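Local coordinates for salt-tolerant glutaminase (Micrococcus luteus, PDB 3AGD), which probably hydrolyses L-glutamine to L-glutamate and ammonium, as a salt-tolerant member of the glutaminase family, at residues A[40-45]-A[50-55]. Numbering follows the deposited sequence.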
loop_
_atom_site.group_PDB
_atom_site.type_symbol
_atom_site.label_atom_id
_atom_site.label_comp_id
_atom_site.label_asym_id
_atom_site.label_seq_id
_atom_site.Cartn_x
_atom_site.Cartn_y
_atom_site.Cartn_z
ATOM N N GLY A 40 24.733 8.691 -6.595
ATOM C CA GLY A 40 24.371 8.962 -5.217
ATOM C C GLY A 40 23.004 8.418 -4.856
ATOM O O GLY A 40 22.157 8.200 -5.727
ATOM N N ILE A 41 22.782 8.208 -3.563
ATOM C CA ILE A 41 21.518 7.677 -3.083
ATOM C C ILE A 41 21.224 8.190 -1.675
ATOM O O ILE A 41 22.138 8.418 -0.886
ATOM C CB ILE A 41 21.558 6.137 -3.067
ATOM C CG1 ILE A 41 20.180 5.576 -2.723
ATOM C CG2 ILE A 41 22.590 5.661 -2.054
ATOM C CD1 ILE A 41 20.054 4.105 -3.038
ATOM N N ALA A 42 19.944 8.366 -1.362
ATOM C CA ALA A 42 19.551 8.853 -0.047
ATOM C C ALA A 42 18.164 8.360 0.328
ATOM O O ALA A 42 17.278 8.251 -0.525
ATOM C CB ALA A 42 19.577 10.379 -0.023
ATOM N N LEU A 43 17.985 8.058 1.609
ATOM C CA LEU A 43 16.705 7.598 2.118
ATOM C C LEU A 43 16.287 8.527 3.244
ATOM O O LEU A 43 17.074 8.799 4.144
ATOM C CB LEU A 43 16.813 6.173 2.667
ATOM C CG LEU A 43 17.301 5.044 1.754
ATOM C CD1 LEU A 43 17.230 3.727 2.518
ATOM C CD2 LEU A 43 16.453 4.971 0.499
ATOM N N ALA A 44 15.056 9.024 3.178
ATOM C CA ALA A 44 14.520 9.906 4.208
ATOM C C ALA A 44 13.383 9.143 4.862
ATOM O O ALA A 44 12.425 8.759 4.196
ATOM C CB ALA A 44 14.006 11.194 3.593
ATOM N N THR A 45 13.502 8.922 6.166
ATOM C CA THR A 45 12.511 8.176 6.930
ATOM C C THR A 45 11.506 9.073 7.645
ATOM O O THR A 45 11.712 10.282 7.771
ATOM C CB THR A 45 13.200 7.314 7.992
ATOM O OG1 THR A 45 13.947 8.162 8.871
ATOM C CG2 THR A 45 14.142 6.319 7.341
ATOM N N LEU A 50 18.086 10.749 7.645
ATOM C CA LEU A 50 18.493 10.852 6.257
ATOM C C LEU A 50 19.755 10.013 6.065
ATOM O O LEU A 50 20.865 10.465 6.346
ATOM C CB LEU A 50 18.761 12.318 5.916
ATOM C CG LEU A 50 19.039 12.696 4.464
ATOM C CD1 LEU A 50 17.873 12.276 3.579
ATOM C CD2 LEU A 50 19.259 14.202 4.376
ATOM N N HIS A 51 19.575 8.779 5.608
ATOM C CA HIS A 51 20.699 7.881 5.379
ATOM C C HIS A 51 21.109 8.004 3.916
ATOM O O HIS A 51 20.281 7.820 3.024
ATOM C CB HIS A 51 20.290 6.432 5.680
ATOM C CG HIS A 51 19.598 6.257 6.999
ATOM N ND1 HIS A 51 20.148 6.676 8.192
ATOM C CD2 HIS A 51 18.402 5.701 7.313
ATOM C CE1 HIS A 51 19.322 6.386 9.182
ATOM N NE2 HIS A 51 18.256 5.794 8.676
ATOM N N CYS A 52 22.378 8.315 3.662
ATOM C CA CYS A 52 22.838 8.454 2.285
ATOM C C CYS A 52 24.239 7.934 2.044
ATOM O O CYS A 52 24.952 7.576 2.977
ATOM C CB CYS A 52 22.784 9.917 1.840
ATOM S SG CYS A 52 22.114 11.055 3.043
ATOM N N ALA A 53 24.624 7.913 0.773
ATOM C CA ALA A 53 25.940 7.451 0.352
ATOM C C ALA A 53 26.209 7.931 -1.070
ATOM O O ALA A 53 25.276 8.248 -1.812
ATOM C CB ALA A 53 26.005 5.929 0.410
ATOM N N GLY A 54 27.486 7.986 -1.440
ATOM C CA GLY A 54 27.859 8.423 -2.773
ATOM C C GLY A 54 27.657 9.909 -2.987
ATOM O O GLY A 54 27.715 10.690 -2.037
ATOM N N ASP A 55 27.414 10.298 -4.238
ATOM C CA ASP A 55 27.201 11.699 -4.598
ATOM C C ASP A 55 25.751 12.102 -4.342
ATOM O O ASP A 55 25.028 12.498 -5.262
ATOM C CB ASP A 55 27.542 11.917 -6.075
ATOM C CG ASP A 55 28.928 11.413 -6.435
ATOM O OD1 ASP A 55 29.917 11.906 -5.850
ATOM O OD2 ASP A 55 29.028 10.520 -7.300
#
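Leu43 and His51 form an antiparallel hydrogen-bonded pair, each giving its backbone N-H to the other's carbonyl oxygen. Leu43 N reaches His51 O at 2.7 Å, and His51 N returns to Leu43 O at 2.9 Å. The second bond is more bent, with 141° at the hydrogen. The ring of His51 hydrogen-bonds through NE2 to Glu341 OE2 of the second subunit. Ile41 and Ala53 form the next such pair, with both N-to-O distances, Ile41 N to Ala53 O and Ala53 N to Ile41 O, at 3.0 Å. Ala42 and Cys52 lie between them as a non-hydrogen-bonded pair, where Ala42 CA makes a CA-H...O contact of 3.3 Å with His51 O. These strands, 40-44 and 50-54, make an antiparallel beta hairpin, with 50-54 the outermost strand of the five-stranded sheet within this chain. Strand 40-44 also bonds to strand 273-278. On one face, Leu50 has CG anti to its backbone N (chi1 -173°), and chi2 of 58° then turns CD1 toward Ala44 CB, 4.0 Å away. Ala42 CB meets Cys52 CB at 3.7 Å. Helix 201-212 packs on this alanine face. The other face carries Ile41, Leu43, His51 and Ala53. Ile41 CG2 lies 4.2 Å from Ala53 CB, and both side chains touch Leu9 of helix 4-16.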